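Local coordinates for maquette-3 (Escherichia coli, PDB 6Z0C), which is a designed four-helix bundle with no known natural function, apparently built to test how buried charged networks can be accommodated in an artificial protein core, at residues Gln22-Gln25 with Gln26-Glu30; Ile34-Gln37 with Ile38-Gln41; Gln84-Gln87 with Glu88-Gln91. One frame throughout, in Å; residues are numbered along the deposited sequence.

Contact 1: residues Gln22-Gln25 with Gln26-Glu30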
loop_
_atom_site.group_PDB
_atom_site.type_symbol
_atom_site.label_atom_id
_atom_site.label_comp_id
_atom_site.label_asym_id
_atom_site.label_seq_id
_atom_site.Cartn_x
_atom_site.Cartn_y
_atom_site.Cartn_z
ATOM N N GLN A 22 2.476 -1.072 9.608
ATOM C CA GLN A 22 2.600 -2.492 10.038
ATOM C C GLN A 22 1.421 -3.285 9.458
ATOM O O GLN A 22 1.659 -4.377 8.908
ATOM C CB GLN A 22 2.672 -2.597 11.562
ATOM C CG GLN A 22 3.987 -2.094 12.141
ATOM C CD GLN A 22 4.003 -2.107 13.651
ATOM O OE1 GLN A 22 3.250 -2.832 14.298
ATOM N NE2 GLN A 22 4.876 -1.298 14.231
ATOM N N GLU A 23 0.203 -2.745 9.563
ATOM C CA GLU A 23 -1.034 -3.360 9.008
ATOM C C GLU A 23 -0.886 -3.516 7.488
ATOM O O GLU A 23 -1.249 -4.580 6.962
ATOM C CB GLU A 23 -2.258 -2.515 9.369
ATOM C CG GLU A 23 -3.572 -3.134 8.933
ATOM C CD GLU A 23 -4.814 -2.401 9.413
ATOM O OE1 GLU A 23 -4.673 -1.274 9.945
ATOM O OE2 GLU A 23 -5.919 -2.956 9.249
ATOM N N ILE A 24 -0.369 -2.490 6.809
ATOM C CA ILE A 24 -0.093 -2.515 5.343
ATOM C C ILE A 24 0.910 -3.639 5.030
ATOM O O ILE A 24 0.648 -4.418 4.099
ATOM C CB ILE A 24 0.386 -1.133 4.856
ATOM C CG1 ILE A 24 -0.793 -0.159 4.755
ATOM C CG2 ILE A 24 1.150 -1.254 3.548
ATOM C CD1 ILE A 24 -0.398 1.279 4.528
ATOM N N GLN A 25 2.018 -3.722 5.763
ATOM C CA GLN A 25 3.065 -4.757 5.523
ATOM C C GLN A 25 2.467 -6.157 5.720
ATOM O O GLN A 25 2.789 -7.055 4.911
ATOM C CB GLN A 25 4.282 -4.520 6.419
ATOM C CG GLN A 25 4.987 -3.205 6.116
ATOM C CD GLN A 25 6.488 -3.328 6.159
ATOM O OE1 GLN A 25 7.079 -3.547 7.215
ATOM N NE2 GLN A 25 7.118 -3.180 5.004
ATOM N N GLN A 26 1.622 -6.341 6.737
ATOM C CA GLN A 26 0.963 -7.646 7.018
ATOM C C GLN A 26 0.005 -7.989 5.872
ATOM O O GLN A 26 -0.007 -9.161 5.455
ATOM C CB GLN A 26 0.229 -7.630 8.361
ATOM C CG GLN A 26 -0.432 -8.961 8.709
ATOM C CD GLN A 26 0.548 -10.110 8.772
ATOM O OE1 GLN A 26 1.712 -9.944 9.133
ATOM N NE2 GLN A 26 0.079 -11.296 8.420
ATOM N N LEU A 27 -0.774 -7.019 5.383
ATOM C CA LEU A 27 -1.749 -7.261 4.285
ATOM C C LEU A 27 -0.985 -7.609 3.000
ATOM O O LEU A 27 -1.418 -8.527 2.296
ATOM C CB LEU A 27 -2.666 -6.046 4.104
ATOM C CG LEU A 27 -3.688 -6.146 2.969
ATOM C CD1 LEU A 27 -4.439 -7.471 3.002
ATOM C CD2 LEU A 27 -4.674 -4.985 3.027
ATOM N N ILE A 28 0.136 -6.939 2.720
ATOM C CA ILE A 28 0.995 -7.271 1.545
ATOM C C ILE A 28 1.477 -8.722 1.668
ATOM O O ILE A 28 1.434 -9.439 0.651
ATOM C CB ILE A 28 2.168 -6.289 1.390
ATOM C CG1 ILE A 28 1.685 -4.899 0.969
ATOM C CG2 ILE A 28 3.183 -6.845 0.405
ATOM C CD1 ILE A 28 2.718 -3.814 1.138
ATOM N N ARG A 29 1.923 -9.142 2.855
ATOM C CA ARG A 29 2.387 -10.537 3.101
ATOM C C ARG A 29 1.244 -11.511 2.788
ATOM O O ARG A 29 1.511 -12.531 2.137
ATOM C CB ARG A 29 2.899 -10.711 4.535
ATOM C CG ARG A 29 4.331 -10.240 4.741
ATOM C CD ARG A 29 4.934 -10.778 6.026
ATOM N NE ARG A 29 4.289 -10.181 7.186
ATOM C CZ ARG A 29 4.612 -9.006 7.726
ATOM N NH1 ARG A 29 3.940 -8.562 8.774
ATOM N NH2 ARG A 29 5.601 -8.280 7.228
ATOM N N GLU A 30 0.015 -11.194 3.214
ATOM C CA GLU A 30 -1.182 -12.048 2.982
ATOM C C GLU A 30 -1.492 -12.090 1.481
ATOM O O GLU A 30 -1.830 -13.178 0.982
ATOM C CB GLU A 30 -2.366 -11.557 3.816
ATOM C CG GLU A 30 -2.193 -11.849 5.296
ATOM C CD GLU A 30 -3.168 -11.171 6.244
ATOM O OE1 GLU A 30 -3.137 -11.505 7.448
ATOM O OE2 GLU A 30 -3.945 -10.307 5.788
#
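The backbone oxygen of Gln25 accepts one hydrogen bond, from Arg29 N at 3.1 Å, and is also covered by the guanidinium of the same residue, without a bond. The guanidinium folds back so that Gln25 O lies over the centre of one of its faces, 3.8 Å above the plane. The bend that permits this is at chi3 (-69°), which turns the long chain back along the helix and brings NH2 to 4.1 Å from Gln25 CB. The guanidinium turns its edge to Gln26, and the two bonds there help fix its orientation over the Gln25 carbonyl. Its NH1 donates to Gln26 OE1 at 2.6 Å and lies tilted from the carbonyl plane, and NE adds a weak bond to the same oxygen. Gln26 reaches this spot because its own chain bends at chi2 (59°); its NE2 then makes a long, weak bond to Glu30 OE1. Arginine, glutamine and glutamate suit the exposed side, where their polar ends can join one another along the helix.

Ile24 and Ile28, one turn apart, belong to the buried side. Their side chains approach at a slant, with Ile24 CG2 3.8 Å from Ile28 CD1, and Phe125 of helix 105-144 touches both. Leu27 packs on Leu172 and Leu175 of helix 152-194. Beneath all of these side chains run the i to i+4 backbone bonds, such as Ile28 N to Ile24 O. The division into a charged, amide-rich outer side and an aliphatic inner side is that of an amphipathic helix in a four-helix bundle.

Contact 2: residues Ile34-Gln37 with Ile38-Gln41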
loop_
_atom_site.group_PDB
_atom_site.type_symbol
_atom_site.label_atom_id
_atom_site.label_comp_id
_atom_site.label_asym_id
_atom_site.label_seq_id
_atom_site.Cartn_x
_atom_site.Cartn_y
_atom_site.Cartn_z
ATOM N N ILE A 34 -1.506 -15.548 -1.006
ATOM C CA ILE A 34 -2.640 -15.996 -1.869
ATOM C C ILE A 34 -2.222 -15.916 -3.343
ATOM O O ILE A 34 -2.603 -16.826 -4.097
ATOM C CB ILE A 34 -3.966 -15.244 -1.616
ATOM C CG1 ILE A 34 -5.072 -15.822 -2.507
ATOM C CG2 ILE A 34 -3.819 -13.742 -1.806
ATOM C CD1 ILE A 34 -6.478 -15.443 -2.108
ATOM N N LYS A 35 -1.479 -14.883 -3.751
ATOM C CA LYS A 35 -1.144 -14.671 -5.186
ATOM C C LYS A 35 -0.189 -15.779 -5.649
ATOM O O LYS A 35 -0.375 -16.272 -6.778
ATOM C CB LYS A 35 -0.640 -13.247 -5.438
ATOM C CG LYS A 35 -1.760 -12.209 -5.491
ATOM C CD LYS A 35 -1.357 -10.842 -6.006
ATOM C CE LYS A 35 -0.845 -10.844 -7.433
ATOM N NZ LYS A 35 -1.901 -11.214 -8.405
ATOM N N LEU A 36 0.753 -16.208 -4.804
ATOM C CA LEU A 36 1.670 -17.327 -5.146
ATOM C C LEU A 36 0.871 -18.637 -5.210
ATOM O O LEU A 36 1.143 -19.444 -6.118
ATOM C CB LEU A 36 2.817 -17.398 -4.132
ATOM C CG LEU A 36 3.964 -18.338 -4.507
ATOM C CD1 LEU A 36 4.438 -18.102 -5.936
ATOM C CD2 LEU A 36 5.127 -18.186 -3.540
ATOM N N GLN A 37 -0.096 -18.833 -4.305
ATOM C CA GLN A 37 -1.009 -20.008 -4.323
ATOM C C GLN A 37 -1.765 -20.010 -5.658
ATOM O O GLN A 37 -1.863 -21.077 -6.280
ATOM C CB GLN A 37 -1.955 -19.984 -3.119
ATOM C CG GLN A 37 -1.256 -20.280 -1.799
ATOM C CD GLN A 37 -2.152 -20.154 -0.588
ATOM O OE1 GLN A 37 -3.178 -19.473 -0.608
ATOM N NE2 GLN A 37 -1.755 -20.808 0.494
ATOM N N ILE A 38 -2.232 -18.843 -6.106
ATOM C CA ILE A 38 -3.024 -18.700 -7.363
ATOM C C ILE A 38 -2.124 -18.960 -8.578
ATOM O O ILE A 38 -2.618 -19.588 -9.519
ATOM C CB ILE A 38 -3.753 -17.343 -7.404
ATOM C CG1 ILE A 38 -4.994 -17.400 -6.511
ATOM C CG2 ILE A 38 -4.092 -16.936 -8.832
ATOM C CD1 ILE A 38 -5.619 -16.059 -6.218
ATOM N N ILE A 39 -0.855 -18.532 -8.555
ATOM C CA ILE A 39 0.128 -18.846 -9.638
ATOM C C ILE A 39 0.178 -20.369 -9.834
ATOM O O ILE A 39 0.152 -20.822 -10.995
ATOM C CB ILE A 39 1.526 -18.262 -9.341
ATOM C CG1 ILE A 39 1.538 -16.739 -9.505
ATOM C CG2 ILE A 39 2.578 -18.924 -10.216
ATOM C CD1 ILE A 39 2.892 -16.092 -9.367
ATOM N N LYS A 40 0.252 -21.132 -8.743
ATOM C CA LYS A 40 0.347 -22.617 -8.797
ATOM C C LYS A 40 -0.953 -23.186 -9.379
ATOM O O LYS A 40 -0.861 -24.124 -10.188
ATOM C CB LYS A 40 0.677 -23.181 -7.414
ATOM C CG LYS A 40 2.041 -22.767 -6.878
ATOM C CD LYS A 40 2.325 -23.266 -5.480
ATOM C CE LYS A 40 2.394 -24.773 -5.398
ATOM N NZ LYS A 40 2.958 -25.223 -4.102
ATOM N N GLN A 41 -2.105 -22.619 -9.003
ATOM C CA GLN A 41 -3.448 -23.011 -9.520
ATOM C C GLN A 41 -3.540 -22.715 -11.022
ATOM O O GLN A 41 -4.080 -23.561 -11.764
ATOM C CB GLN A 41 -4.564 -22.266 -8.784
ATOM C CG GLN A 41 -4.863 -22.800 -7.393
ATOM C CD GLN A 41 -6.005 -22.045 -6.761
ATOM O OE1 GLN A 41 -5.827 -21.304 -5.800
ATOM N NE2 GLN A 41 -7.194 -22.208 -7.319
#
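Ile34 and Ile38 stand side by side and point the same way, their closest approach being 3.8 Å between Ile34 CG1 and Ile38 CD1. They sit one turn apart on a long amphipathic helix of the four-helix bundle, and both touch Val165 of helix 152-194. Branched aliphatic chains suit this seam, since each fills space close to its own backbone. The two isoleucines use different rotamers: in Ile34 it is CG1 that lies opposite the backbone N (chi1 -178°), which leaves CG2 between that N and the carbonyl carbon.

A second apolar pair is looser, with Leu36 CD1 4.3 Å from Ile39 CD1; Ile39 also packs on Ile69 of helix 52-99. The backbone bond from Ile38 N to Ile34 O (2.9 Å) ties the first pair directly, whereas Leu36 and Ile39, three residues apart, are held by flanking bonds, one being Lys40 N to Leu36 O.

Lys35 is buried, and its side chain touches Ile69 and Leu72 of helix 52-99. Its NZ forms salt bridges with Glu136 and Glu65 and a hydrogen bond with Gln68, partners that would offset the cost of burying the charge. The backbone oxygen of this lysine has a separate role: Ile39 N donates to Lys35 O at 2.9 Å, and Ile39 CG1 lies 3.4 Å from that same oxygen.

Contact 3: residues Gln84-Gln87 with Glu88-Gln91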
loop_
_atom_site.group_PDB
_atom_site.type_symbol
_atom_site.label_atom_id
_atom_site.label_comp_id
_atom_site.label_asym_id
_atom_site.label_seq_id
_atom_site.Cartn_x
_atom_site.Cartn_y
_atom_site.Cartn_z
ATOM N N GLN A 84 10.814 4.379 7.825
ATOM C CA GLN A 84 12.112 5.055 8.106
ATOM C C GLN A 84 11.911 6.577 8.071
ATOM O O GLN A 84 12.380 7.255 9.005
ATOM C CB GLN A 84 13.179 4.585 7.114
ATOM C CG GLN A 84 13.636 3.153 7.366
ATOM C CD GLN A 84 14.346 2.523 6.191
ATOM O OE1 GLN A 84 14.518 3.132 5.136
ATOM N NE2 GLN A 84 14.766 1.279 6.369
ATOM N N LEU A 85 11.226 7.096 7.048
ATOM C CA LEU A 85 10.923 8.550 6.916
ATOM C C LEU A 85 10.028 9.004 8.075
ATOM O O LEU A 85 10.229 10.128 8.566
ATOM C CB LEU A 85 10.251 8.817 5.568
ATOM C CG LEU A 85 11.138 8.634 4.338
ATOM C CD1 LEU A 85 10.304 8.684 3.069
ATOM C CD2 LEU A 85 12.243 9.681 4.289
ATOM N N LEU A 86 9.089 8.159 8.510
ATOM C CA LEU A 86 8.160 8.477 9.625
ATOM C C LEU A 86 8.944 8.674 10.934
ATOM O O LEU A 86 8.591 9.586 11.699
ATOM C CB LEU A 86 7.123 7.358 9.749
ATOM C CG LEU A 86 6.029 7.582 10.790
ATOM C CD1 LEU A 86 5.250 8.862 10.515
ATOM C CD2 LEU A 86 5.093 6.388 10.836
ATOM N N GLN A 87 9.966 7.861 11.203
ATOM C CA GLN A 87 10.792 8.017 12.433
ATOM C C GLN A 87 11.571 9.340 12.357
ATOM O O GLN A 87 11.693 10.011 13.402
ATOM C CB GLN A 87 11.720 6.819 12.645
ATOM C CG GLN A 87 12.404 6.823 14.008
ATOM C CD GLN A 87 11.448 7.045 15.157
ATOM O OE1 GLN A 87 10.397 6.412 15.246
ATOM N NE2 GLN A 87 11.806 7.955 16.053
ATOM N N GLU A 88 12.067 9.714 11.171
ATOM C CA GLU A 88 12.802 10.993 10.952
ATOM C C GLU A 88 11.840 12.171 11.156
ATOM O O GLU A 88 12.262 13.204 11.725
ATOM C CB GLU A 88 13.431 11.031 9.559
ATOM C CG GLU A 88 14.501 9.975 9.354
ATOM C CD GLU A 88 15.264 10.068 8.043
ATOM O OE1 GLU A 88 15.899 9.064 7.657
ATOM O OE2 GLU A 88 15.231 11.142 7.418
ATOM N N LEU A 89 10.594 12.027 10.707
ATOM C CA LEU A 89 9.532 13.045 10.910
ATOM C C LEU A 89 9.244 13.173 12.410
ATOM O O LEU A 89 9.117 14.310 12.879
ATOM C CB LEU A 89 8.276 12.654 10.128
ATOM C CG LEU A 89 7.146 13.682 10.164
ATOM C CD1 LEU A 89 7.535 14.941 9.410
ATOM C CD2 LEU A 89 5.864 13.098 9.596
ATOM N N GLN A 90 9.164 12.050 13.134
ATOM C CA GLN A 90 8.957 12.046 14.607
ATOM C C GLN A 90 10.080 12.864 15.258
ATOM O O GLN A 90 9.775 13.727 16.104
ATOM C CB GLN A 90 8.895 10.615 15.147
ATOM C CG GLN A 90 8.440 10.531 16.596
ATOM C CD GLN A 90 9.520 10.932 17.570
ATOM O OE1 GLN A 90 10.705 10.682 17.353
ATOM N NE2 GLN A 90 9.115 11.572 18.655
ATOM N N GLN A 91 11.328 12.612 14.859
ATOM C CA GLN A 91 12.537 13.262 15.438
ATOM C C GLN A 91 12.478 14.770 15.169
ATOM O O GLN A 91 12.898 15.537 16.046
ATOM C CB GLN A 91 13.812 12.637 14.868
ATOM C CG GLN A 91 14.096 11.241 15.410
ATOM C CD GLN A 91 15.316 10.615 14.780
ATOM O OE1 GLN A 91 15.641 10.860 13.618
ATOM N NE2 GLN A 91 16.008 9.790 15.551
#
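Two backbone bonds of 2.9 Å lead this contact, from Leu89 N to Leu85 O and from Gln90 N to Leu86 O. Gln91 N continues the alpha-helical pattern to Gln87 O, whereas the bond from Glu88 N to Gln84 O is longer, at 3.3 Å.

Above this backbone, the side chains of Gln87 and Gln90 run alongside each other and point the same way. Gln87 NE2 comes to 3.2 Å from Gln90 OE1, and the two amide planes are turned 35° apart. Both chains leave with CG opposite the backbone N and then bend at chi2, but in contrary senses (49° in Gln87, -76° in Gln90), which brings the two amides together. Gln90 NE2 donates to Gln11 OE1 of neighbouring helix 4-48 and, weakly, to Gln94 OE1 farther along its own helix. Glutamine suits this buried position because its amide reaches a partner on the next helix while its methylene groups tolerate burial. Gln91 lays CG 3.4 Å from Gln87 O and 4.1 Å from Gln87 NE2.

Farther in, Leu86 CD1 and Leu89 CD2 approach to 4.4 Å, a loose apolar contact. Leu86 packs on Ile14 and Phe17 of helix 4-48, while Leu89 meets Phe111 of helix 105-144. Leucines facing neighbouring helices, with Gln84 and Gln91 on the exposed side, form the amphipathic pattern of a helix in a four-helix bundle; the buried Gln90 adds a polar link to helix 4-48.

Contacts 1 and 2 adjoin in sequence on helix 4-48, with centres about 17 Å apart; contact 3 lies on the following helix, 52-99. Contacts 2 and 3 are on opposite sides of the chain's centre, about 36 Å apart between centres, and contact 1 lies nearer that centre. All three combine buried and exposed residues, and what differs is the polar chemistry. In contact 1 the charged and amide groups bond to one another on the exposed surface. Contact 2 instead sends a buried lysine inward to acidic partners, consistent with the buried charged networks this protein was designed around. In contact 3 the buried polar group is a neutral glutamine, which links its helix to helix 4-48.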